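Local atomic coordinates of lipopolysaccharide heptosyltransferase 2 (Escherichia coli, PDB entry 1PSW), a protein that catalyses transfer of the second heptose from ADP-L-glycero-beta-D-manno-heptose onto the heptosyl-Kdo2-lipid A module during assembly of the lipopolysaccharide inner core. Residues 182-196 with 258-272. Residues are numbered along the deposited sequence; the frame is centred on the assembly and turned at random.
Sequences MIGFCPGAEFGPAKR and LIAACKAIVTNDSGL
Gly184 N donates to Ala264 O and Gly184 O accepts from Val266 N (2.9 Å), so one glycine is gripped twice as strands 182-186 and 264-268 run parallel, 13° apart. Its lack of a side chain lets Ile265 CD1 lie 3.8 Å from Gly184 CA, with Cys262 SG beside it. On the other face Phe185 and Val266 lie side by side, CE1 3.9 Å from CG2, with Leu205 and Leu209 of helix 199-211 against the Phe185 side chain.

At the C-terminal edge of the sheet, side chains bind backbone. Asn268 turns ND2 to Gly188 O, 2.9 Å away in its own amide plane though well above the carbonyl plane; OD1 accepts from Trp197 N, which fixes the flip of the amide. Glu190, its chain bent at chi2 (103°), brings the syn lone pair of OE1 to Gly271 N (2.9 Å) at the N-terminal end of helix 271-278. A glutamine in its place, without the carboxylate charge, would probably hold the Gly271 amide less strongly. A water bridges Gly188 O and Thr267 OG1.

Adjacent central strands of a 3-2-1-4-5-6 parallel sheet, with loops meeting at their C-terminal ends, typify the Rossmann-like C-terminal domain of GT-B glycosyltransferases.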
loop_
_atom_site.group_PDB
_atom_site.type_symbol
_atom_site.label_atom_id
_atom_site.label_comp_id
_atom_site.label_asym_id
_atom_site.label_seq_id
_atom_site.Cartn_x
_atom_site.Cartn_y
_atom_site.Cartn_z
HETATM N N MSE A 182 2.146 -15.995 14.105
HETATM C CA MSE A 182 1.379 -15.884 12.881
HETATM C C MSE A 182 2.143 -15.505 11.627
HETATM O O MSE A 182 3.071 -14.692 11.649
HETATM C CB MSE A 182 0.263 -14.855 13.056
HETATM C CG MSE A 182 -0.432 -14.917 14.397
HETATM SE SE MSE A 182 -1.792 -13.551 14.566
HETATM C CE MSE A 182 -0.693 -11.999 14.544
ATOM N N ILE A 183 1.716 -16.097 10.523
ATOM C CA ILE A 183 2.277 -15.794 9.218
ATOM C C ILE A 183 1.064 -15.242 8.477
ATOM O O ILE A 183 -0.027 -15.814 8.548
ATOM C CB ILE A 183 2.785 -17.056 8.506
ATOM C CG1 ILE A 183 3.951 -17.673 9.303
ATOM C CG2 ILE A 183 3.207 -16.701 7.084
ATOM C CD1 ILE A 183 5.213 -16.821 9.319
ATOM N N GLY A 184 1.234 -14.119 7.796
ATOM C CA GLY A 184 0.117 -13.555 7.068
ATOM C C GLY A 184 0.240 -13.777 5.569
ATOM O O GLY A 184 1.336 -13.705 5.023
ATOM N N PHE A 185 -0.883 -14.075 4.914
ATOM C CA PHE A 185 -0.933 -14.277 3.461
ATOM C C PHE A 185 -1.834 -13.193 2.864
ATOM O O PHE A 185 -2.845 -12.829 3.456
ATOM C CB PHE A 185 -1.565 -15.637 3.090
ATOM C CG PHE A 185 -0.709 -16.847 3.385
ATOM C CD1 PHE A 185 0.567 -16.720 3.913
ATOM C CD2 PHE A 185 -1.198 -18.129 3.114
ATOM C CE1 PHE A 185 1.358 -17.851 4.178
ATOM C CE2 PHE A 185 -0.426 -19.266 3.372
ATOM C CZ PHE A 185 0.856 -19.124 3.905
ATOM N N CYS A 186 -1.473 -12.692 1.689
ATOM C CA CYS A 186 -2.269 -11.685 0.983
ATOM C C CYS A 186 -2.402 -12.264 -0.423
ATOM O O CYS A 186 -1.713 -11.841 -1.346
ATOM C CB CYS A 186 -1.529 -10.347 0.935
ATOM S SG CYS A 186 -1.145 -9.626 2.548
ATOM N N PRO A 187 -3.304 -13.241 -0.603
ATOM C CA PRO A 187 -3.565 -13.936 -1.870
ATOM C C PRO A 187 -4.229 -13.176 -3.016
ATOM O O PRO A 187 -4.236 -13.659 -4.150
ATOM C CB PRO A 187 -4.385 -15.137 -1.423
ATOM C CG PRO A 187 -5.229 -14.553 -0.340
ATOM C CD PRO A 187 -4.242 -13.695 0.440
ATOM N N GLY A 188 -4.776 -12.000 -2.729
ATOM C CA GLY A 188 -5.431 -11.228 -3.772
ATOM C C GLY A 188 -4.467 -10.386 -4.580
ATOM O O GLY A 188 -3.253 -10.466 -4.392
ATOM N N ALA A 189 -5.008 -9.578 -5.486
ATOM C CA ALA A 189 -4.200 -8.707 -6.328
ATOM C C ALA A 189 -5.132 -7.803 -7.111
ATOM O O ALA A 189 -5.980 -8.275 -7.869
ATOM C CB ALA A 189 -3.345 -9.532 -7.281
ATOM N N GLU A 190 -4.973 -6.500 -6.919
ATOM C CA GLU A 190 -5.813 -5.536 -7.603
ATOM C C GLU A 190 -5.659 -5.591 -9.119
ATOM O O GLU A 190 -6.629 -5.388 -9.848
ATOM C CB GLU A 190 -5.520 -4.121 -7.093
ATOM C CG GLU A 190 -5.841 -3.933 -5.616
ATOM C CD GLU A 190 -4.603 -3.941 -4.734
ATOM O OE1 GLU A 190 -3.738 -4.823 -4.910
ATOM O OE2 GLU A 190 -4.506 -3.064 -3.854
ATOM N N PHE A 191 -4.455 -5.881 -9.603
ATOM C CA PHE A 191 -4.240 -5.933 -11.045
ATOM C C PHE A 191 -4.738 -7.179 -11.767
ATOM O O PHE A 191 -4.423 -7.375 -12.939
ATOM C CB PHE A 191 -2.765 -5.707 -11.377
ATOM C CG PHE A 191 -2.372 -4.259 -11.420
ATOM C CD1 PHE A 191 -2.488 -3.458 -10.288
ATOM C CD2 PHE A 191 -1.884 -3.693 -12.595
ATOM C CE1 PHE A 191 -2.123 -2.113 -10.323
ATOM C CE2 PHE A 191 -1.516 -2.349 -12.643
ATOM C CZ PHE A 191 -1.635 -1.559 -11.504
ATOM N N GLY A 192 -5.506 -8.021 -11.079
ATOM C CA GLY A 192 -6.047 -9.203 -11.727
ATOM C C GLY A 192 -5.465 -10.563 -11.384
ATOM O O GLY A 192 -4.379 -10.663 -10.822
ATOM N N PRO A 193 -6.179 -11.644 -11.741
ATOM C CA PRO A 193 -5.779 -13.032 -11.491
ATOM C C PRO A 193 -4.383 -13.395 -11.974
ATOM O O PRO A 193 -3.696 -14.183 -11.335
ATOM C CB PRO A 193 -6.853 -13.838 -12.221
ATOM C CG PRO A 193 -8.054 -12.971 -12.107
ATOM C CD PRO A 193 -7.488 -11.598 -12.414
ATOM N N ALA A 194 -3.970 -12.822 -13.099
ATOM C CA ALA A 194 -2.660 -13.113 -13.665
ATOM C C ALA A 194 -1.512 -12.851 -12.704
ATOM O O ALA A 194 -0.459 -13.469 -12.813
ATOM C CB ALA A 194 -2.452 -12.311 -14.952
ATOM N N LYS A 195 -1.700 -11.935 -11.765
ATOM C CA LYS A 195 -0.634 -11.631 -10.824
ATOM C C LYS A 195 -0.760 -12.379 -9.504
ATOM O O LYS A 195 0.024 -12.155 -8.585
ATOM C CB LYS A 195 -0.579 -10.122 -10.580
ATOM C CG LYS A 195 -0.299 -9.354 -11.856
ATOM C CD LYS A 195 -0.084 -7.879 -11.612
ATOM C CE LYS A 195 0.204 -7.163 -12.924
ATOM N NZ LYS A 195 0.556 -5.735 -12.703
ATOM N N ARG A 196 -1.723 -13.287 -9.413
ATOM C CA ARG A 196 -1.911 -14.027 -8.175
ATOM C C ARG A 196 -1.232 -15.387 -8.129
ATOM O O ARG A 196 -1.289 -16.163 -9.083
ATOM C CB ARG A 196 -3.401 -14.232 -7.888
ATOM C CG ARG A 196 -4.144 -12.976 -7.489
ATOM C CD ARG A 196 -5.505 -13.320 -6.903
ATOM N NE ARG A 196 -6.589 -13.116 -7.847
ATOM C CZ ARG A 196 -7.823 -13.584 -7.687
ATOM N NH1 ARG A 196 -8.140 -14.295 -6.610
ATOM N NH2 ARG A 196 -8.745 -13.337 -8.612
ATOM N N LEU A 258 -2.753 -5.907 12.383
ATOM C CA LEU A 258 -2.577 -7.366 12.304
ATOM C C LEU A 258 -1.352 -7.790 11.489
ATOM O O LEU A 258 -0.667 -8.752 11.837
ATOM C CB LEU A 258 -3.841 -8.022 11.742
ATOM C CG LEU A 258 -5.051 -7.952 12.686
ATOM C CD1 LEU A 258 -6.308 -8.466 11.994
ATOM C CD2 LEU A 258 -4.771 -8.763 13.950
ATOM N N ILE A 259 -1.104 -7.090 10.390
ATOM C CA ILE A 259 0.061 -7.380 9.576
ATOM C C ILE A 259 1.317 -7.140 10.430
ATOM O O ILE A 259 2.261 -7.934 10.410
ATOM C CB ILE A 259 0.072 -6.486 8.302
ATOM C CG1 ILE A 259 -0.985 -7.010 7.323
ATOM C CG2 ILE A 259 1.470 -6.491 7.643
ATOM C CD1 ILE A 259 -1.232 -6.118 6.118
ATOM N N ALA A 260 1.312 -6.062 11.205
ATOM C CA ALA A 260 2.443 -5.745 12.068
ATOM C C ALA A 260 2.674 -6.867 13.087
ATOM O O ALA A 260 3.804 -7.117 13.490
ATOM C CB ALA A 260 2.177 -4.422 12.796
ATOM N N ALA A 261 1.601 -7.544 13.497
ATOM C CA ALA A 261 1.702 -8.622 14.482
ATOM C C ALA A 261 2.210 -9.947 13.909
ATOM O O ALA A 261 2.503 -10.874 14.655
ATOM C CB ALA A 261 0.352 -8.829 15.160
ATOM N N CYS A 262 2.302 -10.039 12.585
ATOM C CA CYS A 262 2.780 -11.258 11.928
ATOM C C CYS A 262 4.290 -11.374 11.911
ATOM O O CYS A 262 4.979 -10.374 11.748
ATOM C CB CYS A 262 2.314 -11.312 10.475
ATOM S SG CYS A 262 0.517 -11.502 10.260
ATOM N N LYS A 263 4.801 -12.600 12.021
ATOM C CA LYS A 263 6.247 -12.827 11.991
ATOM C C LYS A 263 6.801 -12.616 10.582
ATOM O O LYS A 263 7.977 -12.280 10.410
ATOM C CB LYS A 263 6.565 -14.247 12.454
ATOM C CG LYS A 263 6.101 -14.559 13.868
ATOM C CD LYS A 263 6.901 -13.791 14.900
ATOM C CE LYS A 263 6.418 -14.109 16.303
ATOM N NZ LYS A 263 7.307 -13.496 17.325
ATOM N N ALA A 264 5.951 -12.837 9.583
ATOM C CA ALA A 264 6.320 -12.662 8.184
ATOM C C ALA A 264 5.058 -12.604 7.343
ATOM O O ALA A 264 3.983 -13.009 7.790
ATOM C CB ALA A 264 7.209 -13.806 7.705
ATOM N N ILE A 265 5.207 -12.107 6.121
ATOM C CA ILE A 265 4.095 -11.962 5.190
ATOM C C ILE A 265 4.472 -12.549 3.838
ATOM O O ILE A 265 5.619 -12.448 3.416
ATOM C CB ILE A 265 3.751 -10.463 4.969
ATOM C CG1 ILE A 265 3.385 -9.804 6.308
ATOM C CG2 ILE A 265 2.623 -10.329 3.963
ATOM C CD1 ILE A 265 2.140 -10.365 6.975
ATOM N N VAL A 266 3.512 -13.192 3.178
ATOM C CA VAL A 266 3.723 -13.745 1.842
ATOM C C VAL A 266 2.634 -13.060 1.030
ATOM O O VAL A 266 1.462 -13.079 1.423
ATOM C CB VAL A 266 3.505 -15.269 1.796
ATOM C CG1 VAL A 266 3.734 -15.790 0.385
ATOM C CG2 VAL A 266 4.446 -15.958 2.766
ATOM N N THR A 267 3.003 -12.453 -0.094
ATOM C CA THR A 267 2.022 -11.736 -0.894
ATOM C C THR A 267 2.399 -11.644 -2.370
ATOM O O THR A 267 3.546 -11.871 -2.749
ATOM C CB THR A 267 1.877 -10.290 -0.377
ATOM O OG1 THR A 267 0.924 -9.581 -1.179
ATOM C CG2 THR A 267 3.212 -9.572 -0.463
ATOM N N ASN A 268 1.406 -11.312 -3.185
ATOM C CA ASN A 268 1.602 -11.107 -4.609
ATOM C C ASN A 268 1.913 -9.613 -4.747
ATOM O O ASN A 268 1.950 -8.882 -3.758
ATOM C CB ASN A 268 0.308 -11.394 -5.381
ATOM C CG ASN A 268 -0.269 -12.757 -5.087
ATOM O OD1 ASN A 268 0.417 -13.774 -5.176
ATOM N ND2 ASN A 268 -1.555 -12.784 -4.747
ATOM N N ASP A 269 2.108 -9.164 -5.981
ATOM C CA ASP A 269 2.359 -7.751 -6.258
ATOM C C ASP A 269 1.005 -7.066 -6.079
ATOM O O ASP A 269 0.179 -7.057 -6.993
ATOM C CB ASP A 269 2.864 -7.603 -7.699
ATOM C CG ASP A 269 3.072 -6.156 -8.123
ATOM O OD1 ASP A 269 3.119 -5.266 -7.248
ATOM O OD2 ASP A 269 3.201 -5.917 -9.348
ATOM N N SER A 270 0.775 -6.518 -4.888
ATOM C CA SER A 270 -0.489 -5.861 -4.573
ATOM C C SER A 270 -0.324 -4.703 -3.592
ATOM O O SER A 270 0.773 -4.436 -3.110
ATOM C CB SER A 270 -1.450 -6.880 -3.964
ATOM O OG SER A 270 -0.986 -7.272 -2.679
ATOM N N GLY A 271 -1.427 -4.021 -3.293
ATOM C CA GLY A 271 -1.377 -2.910 -2.357
ATOM C C GLY A 271 -0.935 -3.273 -0.945
ATOM O O GLY A 271 -0.180 -2.521 -0.317
ATOM N N LEU A 272 -1.385 -4.411 -0.427
ATOM C CA LEU A 272 -1.001 -4.791 0.928
ATOM C C LEU A 272 0.487 -5.078 1.047
ATOM O O LEU A 272 1.051 -4.982 2.133
ATOM C CB LEU A 272 -1.823 -5.989 1.415
ATOM C CG LEU A 272 -3.312 -5.698 1.680
ATOM C CD1 LEU A 272 -3.997 -7.000 2.096
ATOM C CD2 LEU A 272 -3.466 -4.642 2.783
HETATM O O HOH W 1 3.084 -13.505 15.354
HETATM O O HOH W 2 -1.345 -9.766 -2.567
HETATM O O HOH W 3 -1.926 -5.882 -8.095
HETATM O O HOH W 4 2.309 -10.938 -8.388
#